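Local coordinates for protein peroxisomal acyl-coenzyme A oxidase 1 (PDB 1W07) that oxidises long- and medium-chain acyl-CoAs to 2-trans-enoyl-CoAs in the peroxisome, using FAD and passing electrons to oxygen to give hydrogen peroxide, at residues B[164-169]-B[242-247]; B[150-155]-B[191-196]; B[344-349]-B[533-538]. The protein carries 1 engineered substitution. All blocks are in the same frame, centred on the assembly; numbering follows the deposited sequence.

Interaction 1 (B[164-169]-B[242-247]); sequences IHTPTQ and LMFDHV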
loop_
_atom_site.group_PDB
_atom_site.type_symbol
_atom_site.label_atom_id
_atom_site.label_comp_id
_atom_site.label_asym_id
_atom_site.label_seq_id
_atom_site.Cartn_x
_atom_site.Cartn_y
_atom_site.Cartn_z
ATOM N N ILE B 164 18.010 36.430 -5.394
ATOM C CA ILE B 164 17.164 35.288 -5.021
ATOM C C ILE B 164 17.145 35.209 -3.501
ATOM O O ILE B 164 18.207 35.207 -2.872
ATOM C CB ILE B 164 17.739 33.969 -5.567
ATOM C CG1 ILE B 164 18.126 34.136 -7.044
ATOM C CG2 ILE B 164 16.727 32.832 -5.385
ATOM C CD1 ILE B 164 16.956 34.497 -7.977
ATOM N N HIS B 165 15.953 35.137 -2.907
ATOM C CA HIS B 165 15.862 35.081 -1.454
ATOM C C HIS B 165 14.757 34.166 -0.927
ATOM O O HIS B 165 13.713 33.991 -1.562
ATOM C CB HIS B 165 15.655 36.489 -0.881
ATOM C CG HIS B 165 15.803 36.575 0.606
ATOM N ND1 HIS B 165 16.974 36.249 1.257
ATOM C CD2 HIS B 165 14.930 36.954 1.570
ATOM C CE1 HIS B 165 16.818 36.431 2.558
ATOM N NE2 HIS B 165 15.585 36.855 2.776
ATOM N N THR B 166 15.004 33.586 0.243
ATOM C CA THR B 166 14.042 32.700 0.902
ATOM C C THR B 166 13.416 33.494 2.049
ATOM O O THR B 166 13.969 33.552 3.153
ATOM C CB THR B 166 14.743 31.439 1.456
ATOM O OG1 THR B 166 15.441 30.773 0.390
ATOM C CG2 THR B 166 13.714 30.481 2.054
ATOM N N PRO B 167 12.254 34.118 1.794
ATOM C CA PRO B 167 11.520 34.928 2.774
ATOM C C PRO B 167 11.370 34.290 4.155
ATOM O O PRO B 167 11.748 34.895 5.160
ATOM C CB PRO B 167 10.171 35.145 2.093
ATOM C CG PRO B 167 10.536 35.195 0.660
ATOM C CD PRO B 167 11.517 34.051 0.522
ATOM N N THR B 168 10.810 33.083 4.189
ATOM C CA THR B 168 10.588 32.360 5.432
ATOM C C THR B 168 11.048 30.915 5.340
ATOM O O THR B 168 11.430 30.440 4.271
ATOM C CB THR B 168 9.099 32.349 5.796
ATOM O OG1 THR B 168 8.338 31.809 4.700
ATOM C CG2 THR B 168 8.626 33.760 6.100
ATOM N N GLN B 169 11.020 30.209 6.466
ATOM C CA GLN B 169 11.469 28.820 6.482
ATOM C C GLN B 169 10.646 27.963 5.527
ATOM O O GLN B 169 11.184 27.079 4.870
ATOM C CB GLN B 169 11.388 28.259 7.905
ATOM C CG GLN B 169 12.029 26.893 8.060
ATOM C CD GLN B 169 11.952 26.391 9.483
ATOM O OE1 GLN B 169 10.874 26.345 10.076
ATOM N NE2 GLN B 169 13.091 26.006 10.039
ATOM N N LEU B 242 16.887 23.765 0.185
ATOM C CA LEU B 242 17.755 24.842 -0.273
ATOM C C LEU B 242 17.178 26.183 0.122
ATOM O O LEU B 242 16.010 26.461 -0.135
ATOM C CB LEU B 242 17.902 24.782 -1.796
ATOM C CG LEU B 242 18.629 25.930 -2.521
ATOM C CD1 LEU B 242 20.052 26.052 -2.014
ATOM C CD2 LEU B 242 18.626 25.658 -4.017
ATOM N N MET B 243 18.005 27.013 0.745
ATOM C CA MET B 243 17.582 28.341 1.173
ATOM C C MET B 243 18.594 29.349 0.619
ATOM O O MET B 243 19.789 29.062 0.543
ATOM C CB MET B 243 17.543 28.440 2.711
ATOM C CG MET B 243 16.574 27.476 3.436
ATOM S SD MET B 243 16.207 27.934 5.175
ATOM C CE MET B 243 17.805 27.758 5.933
ATOM N N PHE B 244 18.116 30.521 0.216
ATOM C CA PHE B 244 18.992 31.558 -0.304
ATOM C C PHE B 244 18.936 32.776 0.611
ATOM O O PHE B 244 17.850 33.239 0.958
ATOM C CB PHE B 244 18.571 31.986 -1.709
ATOM C CG PHE B 244 18.284 30.846 -2.637
ATOM C CD1 PHE B 244 17.036 30.231 -2.637
ATOM C CD2 PHE B 244 19.250 30.401 -3.527
ATOM C CE1 PHE B 244 16.751 29.192 -3.510
ATOM C CE2 PHE B 244 18.976 29.362 -4.409
ATOM C CZ PHE B 244 17.726 28.758 -4.400
ATOM N N ASP B 245 20.097 33.284 1.020
ATOM C CA ASP B 245 20.137 34.479 1.862
ATOM C C ASP B 245 20.565 35.614 0.933
ATOM O O ASP B 245 21.737 35.973 0.875
ATOM C CB ASP B 245 21.151 34.331 3.004
ATOM C CG ASP B 245 21.084 35.490 3.995
ATOM O OD1 ASP B 245 20.434 36.501 3.665
ATOM O OD2 ASP B 245 21.669 35.397 5.097
ATOM N N HIS B 246 19.606 36.155 0.190
ATOM C CA HIS B 246 19.871 37.236 -0.752
ATOM C C HIS B 246 20.997 36.883 -1.727
ATOM O O HIS B 246 21.943 37.654 -1.911
ATOM C CB HIS B 246 20.213 38.518 0.014
ATOM C CG HIS B 246 19.115 38.982 0.921
ATOM N ND1 HIS B 246 17.915 39.467 0.446
ATOM C CD2 HIS B 246 19.024 39.006 2.271
ATOM C CE1 HIS B 246 17.130 39.764 1.466
ATOM N NE2 HIS B 246 17.779 39.495 2.583
ATOM N N VAL B 247 20.887 35.714 -2.348
ATOM C CA VAL B 247 21.877 35.267 -3.319
ATOM C C VAL B 247 21.733 36.102 -4.586
ATOM O O VAL B 247 20.621 36.446 -4.987
ATOM C CB VAL B 247 21.684 33.765 -3.667
ATOM C CG1 VAL B 247 22.559 33.381 -4.853
ATOM C CG2 VAL B 247 22.037 32.911 -2.465
#

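Interaction 2 (B[150-155]-B[191-196]); sequences ETTATL and RLITNG. Engineered in segment 150-155: L155 (natural residue Phe).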
loop_
_atom_site.group_PDB
_atom_site.type_symbol
_atom_site.label_atom_id
_atom_site.label_comp_id
_atom_site.label_asym_id
_atom_site.label_seq_id
_atom_site.Cartn_x
_atom_site.Cartn_y
_atom_site.Cartn_z
ATOM N N GLU B 150 6.998 30.884 -2.524
ATOM C CA GLU B 150 7.392 32.073 -1.762
ATOM C C GLU B 150 8.779 32.608 -2.117
ATOM O O GLU B 150 9.076 33.775 -1.867
ATOM C CB GLU B 150 7.367 31.774 -0.255
ATOM C CG GLU B 150 6.038 31.258 0.265
ATOM C CD GLU B 150 6.055 30.982 1.754
ATOM O OE1 GLU B 150 6.244 31.939 2.540
ATOM O OE2 GLU B 150 5.885 29.808 2.145
ATOM N N THR B 151 9.637 31.762 -2.676
ATOM C CA THR B 151 10.976 32.221 -3.030
ATOM C C THR B 151 10.858 33.400 -3.998
ATOM O O THR B 151 10.035 33.389 -4.913
ATOM C CB THR B 151 11.809 31.077 -3.659
ATOM O OG1 THR B 151 11.913 30.009 -2.712
ATOM C CG2 THR B 151 13.232 31.570 -4.018
ATOM N N THR B 152 11.666 34.429 -3.784
ATOM C CA THR B 152 11.609 35.596 -4.647
ATOM C C THR B 152 12.878 35.822 -5.446
ATOM O O THR B 152 13.961 35.414 -5.037
ATOM C CB THR B 152 11.318 36.875 -3.831
ATOM O OG1 THR B 152 12.325 37.039 -2.833
ATOM C CG2 THR B 152 9.986 36.777 -3.152
ATOM N N ALA B 153 12.717 36.474 -6.597
ATOM C CA ALA B 153 13.823 36.823 -7.473
ATOM C C ALA B 153 13.612 38.293 -7.860
ATOM O O ALA B 153 12.846 38.603 -8.781
ATOM C CB ALA B 153 13.824 35.924 -8.711
ATOM N N THR B 154 14.275 39.199 -7.145
ATOM C CA THR B 154 14.130 40.634 -7.396
ATOM C C THR B 154 15.328 41.205 -8.146
ATOM O O THR B 154 16.476 41.044 -7.723
ATOM C CB THR B 154 13.957 41.410 -6.072
ATOM O OG1 THR B 154 13.053 40.691 -5.221
ATOM C CG2 THR B 154 13.390 42.815 -6.336
ATOM N N LEU B 155 15.064 41.877 -9.260
ATOM C CA LEU B 155 16.140 42.451 -10.062
ATOM C C LEU B 155 16.788 43.655 -9.395
ATOM O O LEU B 155 16.119 44.437 -8.723
ATOM C CB LEU B 155 15.616 42.870 -11.437
ATOM C CG LEU B 155 16.662 43.515 -12.364
ATOM C CD1 LEU B 155 17.762 42.504 -12.686
ATOM C CD2 LEU B 155 15.988 44.003 -13.637
ATOM N N ARG B 191 9.146 33.929 -7.576
ATOM C CA ARG B 191 8.307 35.022 -8.039
ATOM C C ARG B 191 9.211 36.086 -8.648
ATOM O O ARG B 191 10.118 36.597 -7.986
ATOM C CB ARG B 191 7.529 35.612 -6.861
ATOM C CG ARG B 191 6.907 34.560 -5.945
ATOM C CD ARG B 191 5.812 35.162 -5.072
ATOM N NE ARG B 191 4.622 35.451 -5.863
ATOM C CZ ARG B 191 3.684 34.558 -6.165
ATOM N NH1 ARG B 191 3.777 33.307 -5.725
ATOM N NH2 ARG B 191 2.665 34.909 -6.939
ATOM N N LEU B 192 8.974 36.415 -9.910
ATOM C CA LEU B 192 9.778 37.427 -10.591
ATOM C C LEU B 192 9.356 38.818 -10.104
ATOM O O LEU B 192 8.217 39.243 -10.304
ATOM C CB LEU B 192 9.582 37.313 -12.104
ATOM C CG LEU B 192 10.658 37.900 -13.020
ATOM C CD1 LEU B 192 10.247 37.684 -14.465
ATOM C CD2 LEU B 192 10.847 39.378 -12.745
ATOM N N ILE B 193 10.278 39.519 -9.459
ATOM C CA ILE B 193 9.993 40.849 -8.951
ATOM C C ILE B 193 10.874 41.892 -9.636
ATOM O O ILE B 193 12.105 41.788 -9.631
ATOM C CB ILE B 193 10.215 40.920 -7.427
ATOM C CG1 ILE B 193 9.369 39.860 -6.714
ATOM C CG2 ILE B 193 9.820 42.281 -6.916
ATOM C CD1 ILE B 193 9.560 39.848 -5.198
ATOM N N THR B 194 10.232 42.887 -10.242
ATOM C CA THR B 194 10.934 43.967 -10.928
ATOM C C THR B 194 9.994 45.162 -11.055
ATOM O O THR B 194 8.785 45.000 -11.246
ATOM C CB THR B 194 11.409 43.535 -12.335
ATOM O OG1 THR B 194 12.205 44.577 -12.910
ATOM C CG2 THR B 194 10.227 43.257 -13.244
ATOM N N ASN B 195 10.552 46.362 -10.940
ATOM C CA ASN B 195 9.750 47.581 -11.023
ATOM C C ASN B 195 8.640 47.578 -9.972
ATOM O O ASN B 195 7.535 48.054 -10.221
ATOM C CB ASN B 195 9.150 47.727 -12.425
ATOM C CG ASN B 195 10.081 48.447 -13.386
ATOM O OD1 ASN B 195 11.293 48.228 -13.377
ATOM N ND2 ASN B 195 9.514 49.301 -14.230
ATOM N N GLY B 196 8.947 47.033 -8.798
ATOM C CA GLY B 196 7.975 46.986 -7.719
ATOM C C GLY B 196 6.736 46.166 -8.019
ATOM O O GLY B 196 5.677 46.392 -7.434
#

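Interaction 3 (B[344-349]-B[533-538]); sequences FRFVGE and SKFIAK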
loop_
_atom_site.group_PDB
_atom_site.type_symbol
_atom_site.label_atom_id
_atom_site.label_comp_id
_atom_site.label_asym_id
_atom_site.label_seq_id
_atom_site.Cartn_x
_atom_site.Cartn_y
_atom_site.Cartn_z
ATOM N N PHE B 344 -2.114 -0.166 -19.909
ATOM C CA PHE B 344 -1.338 1.056 -19.666
ATOM C C PHE B 344 -0.188 1.186 -20.648
ATOM O O PHE B 344 0.220 2.290 -21.003
ATOM C CB PHE B 344 -0.805 1.098 -18.232
ATOM C CG PHE B 344 -1.881 1.125 -17.176
ATOM C CD1 PHE B 344 -3.214 1.385 -17.504
ATOM C CD2 PHE B 344 -1.545 0.920 -15.843
ATOM C CE1 PHE B 344 -4.192 1.439 -16.510
ATOM C CE2 PHE B 344 -2.502 0.974 -14.850
ATOM C CZ PHE B 344 -3.836 1.234 -15.180
ATOM N N ARG B 345 0.345 0.057 -21.095
ATOM C CA ARG B 345 1.418 0.066 -22.093
ATOM C C ARG B 345 0.863 0.669 -23.419
ATOM O O ARG B 345 1.459 1.574 -24.014
ATOM C CB ARG B 345 1.872 -1.381 -22.325
ATOM C CG ARG B 345 3.140 -1.545 -23.127
ATOM C CD ARG B 345 4.302 -0.999 -22.339
ATOM N NE ARG B 345 5.574 -1.432 -22.889
ATOM C CZ ARG B 345 6.732 -1.291 -22.255
ATOM N NH1 ARG B 345 6.771 -0.733 -21.046
ATOM N NH2 ARG B 345 7.852 -1.702 -22.829
ATOM N N PHE B 346 -0.291 0.169 -23.865
ATOM C CA PHE B 346 -0.905 0.645 -25.107
ATOM C C PHE B 346 -1.374 2.107 -24.999
ATOM O O PHE B 346 -1.211 2.894 -25.943
ATOM C CB PHE B 346 -2.070 -0.281 -25.488
ATOM C CG PHE B 346 -1.642 -1.712 -25.780
ATOM C CD1 PHE B 346 -2.471 -2.787 -25.466
ATOM C CD2 PHE B 346 -0.393 -1.981 -26.344
ATOM C CE1 PHE B 346 -2.061 -4.108 -25.701
ATOM C CE2 PHE B 346 0.031 -3.293 -26.587
ATOM C CZ PHE B 346 -0.808 -4.363 -26.260
ATOM N N VAL B 347 -1.938 2.479 -23.854
ATOM C CA VAL B 347 -2.380 3.853 -23.700
ATOM C C VAL B 347 -1.137 4.740 -23.677
ATOM O O VAL B 347 -1.178 5.901 -24.070
ATOM C CB VAL B 347 -3.227 4.051 -22.407
ATOM C CG1 VAL B 347 -2.327 4.216 -21.192
ATOM C CG2 VAL B 347 -4.153 5.252 -22.580
ATOM N N GLY B 348 -0.025 4.169 -23.232
ATOM C CA GLY B 348 1.223 4.909 -23.190
ATOM C C GLY B 348 1.735 5.119 -24.601
ATOM O O GLY B 348 2.335 6.155 -24.912
ATOM N N GLU B 349 1.507 4.136 -25.468
ATOM C CA GLU B 349 1.946 4.244 -26.860
ATOM C C GLU B 349 1.179 5.389 -27.510
ATOM O O GLU B 349 1.757 6.197 -28.243
ATOM C CB GLU B 349 1.643 2.952 -27.633
ATOM C CG GLU B 349 2.708 1.855 -27.520
ATOM C CD GLU B 349 2.278 0.542 -28.186
ATOM O OE1 GLU B 349 1.502 0.582 -29.166
ATOM O OE2 GLU B 349 2.734 -0.530 -27.739
ATOM N N SER B 533 -10.913 2.425 -24.627
ATOM C CA SER B 533 -11.028 2.705 -26.055
ATOM C C SER B 533 -9.708 2.541 -26.793
ATOM O O SER B 533 -9.694 2.117 -27.941
ATOM C CB SER B 533 -11.594 4.118 -26.295
ATOM O OG SER B 533 -10.614 5.108 -26.035
ATOM N N LYS B 534 -8.598 2.880 -26.141
ATOM C CA LYS B 534 -7.289 2.739 -26.774
ATOM C C LYS B 534 -6.839 1.281 -26.858
ATOM O O LYS B 534 -6.100 0.908 -27.772
ATOM C CB LYS B 534 -6.239 3.565 -26.039
ATOM C CG LYS B 534 -6.581 5.035 -26.002
ATOM C CD LYS B 534 -6.763 5.570 -27.406
ATOM C CE LYS B 534 -7.363 6.957 -27.394
ATOM N NZ LYS B 534 -7.503 7.463 -28.784
ATOM N N PHE B 535 -7.275 0.459 -25.910
ATOM C CA PHE B 535 -6.951 -0.966 -25.923
ATOM C C PHE B 535 -7.737 -1.615 -27.068
ATOM O O PHE B 535 -7.196 -2.414 -27.829
ATOM C CB PHE B 535 -7.329 -1.613 -24.585
ATOM C CG PHE B 535 -6.553 -2.862 -24.263
ATOM C CD1 PHE B 535 -6.361 -3.242 -22.941
ATOM C CD2 PHE B 535 -6.005 -3.649 -25.275
ATOM C CE1 PHE B 535 -5.626 -4.390 -22.626
ATOM C CE2 PHE B 535 -5.270 -4.796 -24.974
ATOM C CZ PHE B 535 -5.080 -5.166 -23.640
ATOM N N ILE B 536 -9.019 -1.274 -27.184
ATOM C CA ILE B 536 -9.869 -1.803 -28.253
ATOM C C ILE B 536 -9.319 -1.346 -29.616
ATOM O O ILE B 536 -9.385 -2.077 -30.606
ATOM C CB ILE B 536 -11.333 -1.304 -28.094
ATOM C CG1 ILE B 536 -11.943 -1.908 -26.831
ATOM C CG2 ILE B 536 -12.156 -1.649 -29.338
ATOM C CD1 ILE B 536 -13.373 -1.469 -26.554
ATOM N N ALA B 537 -8.776 -0.132 -29.662
ATOM C CA ALA B 537 -8.218 0.394 -30.901
ATOM C C ALA B 537 -6.944 -0.364 -31.249
ATOM O O ALA B 537 -6.637 -0.589 -32.421
ATOM C CB ALA B 537 -7.910 1.879 -30.757
ATOM N N LYS B 538 -6.200 -0.757 -30.221
ATOM C CA LYS B 538 -4.953 -1.471 -30.433
ATOM C C LYS B 538 -5.204 -2.797 -31.125
ATOM O O LYS B 538 -4.408 -3.226 -31.965
ATOM C CB LYS B 538 -4.251 -1.719 -29.099
ATOM C CG LYS B 538 -2.923 -2.461 -29.227
ATOM C CD LYS B 538 -1.891 -1.636 -29.985
ATOM C CE LYS B 538 -0.566 -2.381 -30.101
ATOM N NZ LYS B 538 0.475 -1.538 -30.751
HETATM O O HOH W 1 2.965 -2.579 -29.436
#

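Interaction 1 (B[164-169]-B[242-247])
T166 and F244 hold the tight inner part of this contact in the beta-rich middle domain of the acyl-CoA oxidase fold. The backbone N of F244 donates to T166 OG1 at 2.7 Å, nearly straight at 173°, and T166 N returns a bond to F244 O, so T166 binds the F244 backbone twice, through its hydroxyl and its own N-H. The T166 hydroxyl gets there because it stands beside its own backbone N, opposite the carbonyl carbon (chi1 -56°), and it also lies at the edge of the F244 ring. Over one face of that ring sits I164 CG2, 3.8 Å from its centroid, a CH-pi contact; L242 CD1 lies over the opposite face, offset toward the rim. I164 and V247 form an antiparallel hydrogen-bonded pair, with I164 N to V247 O at 2.6 Å and a weak return bond.

The solvent side is built by two histidines. The imidazoles of H165 and H246 stack face to face, centroids 3.5 Å apart and planes at 7°, while H246 N donates to H165 ND1 at 2.8 Å, which fixes ND1 as an acceptor and steadies the ring's rotation. H246 and D245 are exposed. I164 and H165 lie against strand 152-156, F244 and V247 rest on I220 of strand 220-224, and M243 packs on F630 of the second subunit.

Interaction 2 (B[150-155]-B[191-196])
The shortest polar bond, I193 N to A153 O at 2.8 Å, belongs to a parallel strand pair in the mixed sheet of the middle domain. Three more backbone bonds alternate along it: R191 N to T151 O, A153 N to R191 O and L155 N to I193 O. R191 and I193 each both donate and accept, as parallel pairing requires, and I193 O also receives the CA-H of T154, with T154 CA 3.2 Å from I193 O.

Side chains of T152, T154, R191 and I193 share one face, those of A153 and L192 the other. I193 runs across the two threonines: CD1 reaches T152 CG2 at 3.7 Å and T154 OG1 at 3.6 Å, while CG2 meets T154 CG2. With CG1 opposite the carbonyl carbon (chi1 -56°) and the chain then extended, CD1 is carried back to T152. Cutting I193 back to an alanine is likely to strip the apolar cover from the methyls of T152 and T154, leaving a gap where CD1 and CG2 now lie.

R191 lays CG against T151 O, then bends at chi3 (73°) to put NE in a salt bridge with D198 and NH1 on the carbonyls of Q147 and L149. T151 OG1 is held by E139. At the far end, engineered L155 lies alongside T194, whose hydroxyl bonds to G265 O, and CD2 of L155 comes within 3.9 Å of T194 OG1.

Interaction 3 (B[344-349]-B[533-538])
Segments 344-349 of helix 328-363 and 533-538 of helix 516-538 cross almost perpendicularly, at 86° with axes 8.8 Å apart at closest approach, so the contact is compact and rests on few side chains. It joins the C-alpha1 domain to the C-terminal acyl-CoA oxidase region. F346 is the centre of it. Its ring presents an edge to the face of F535 in an offset edge-to-face pair, planes at 70° and centroids 5.1 Å apart, with F346 CE1 3.4 Å from F535 CE2. One flat side of the same F346 ring is covered by K538: CG stands 3.7 Å from the ring centroid, close to the ring normal, a CH-pi contact.

K538 starts with CG opposite its backbone N (chi1 -180°), bends at chi2 and then runs straight, so that its methylenes pass over the phenyl ring before the ammonium reaches E349. There NZ bonds to OE1 at 2.8 Å, on the syn side of the carboxylate, in a salt bridge. A water joins the second oxygen to the same lysine, donating to E349 OE2 at 2.7 Å and accepting from K538 NZ, while Q541 OE1 gives NZ a further partner. Beside this, V347 CG2 makes a looser contact with K534 CG, and K534 leads off to a cation-pi contact with W350.

L552 and C556 of helix 548-566 pack against F346 and F535, extending the apolar core. Aromatic packing thus seals the buried side of the crossing, and the salt bridge with its bridging water closes the more accessible rim, where the carboxylate probably stabilises the lysine's positive charge.

In the fold
Interactions 1 and 2, centres about 12 Å apart, meet in one mixed sheet through the neighbouring strands 161-165 and 152-156; segment 242-247 also carries the end of strand 240-244, of a separate antiparallel sheet. H165 N lies 2.9 Å from T152 O, a probable hydrogen bond, so strand 152-156 stands between the partners 161-165 and 185-194. Both contacts flank the flavin site without lining it; the side chain of L242 is about 10 Å, and that of T151 about 11 Å, from the bound FAD, and the T151 side chain is about 9 Å from that of Q137, an FAD-binding residue. Interaction 3 belongs to the helical part, its centre about 46 and 45 Å from those of interactions 1 and 2.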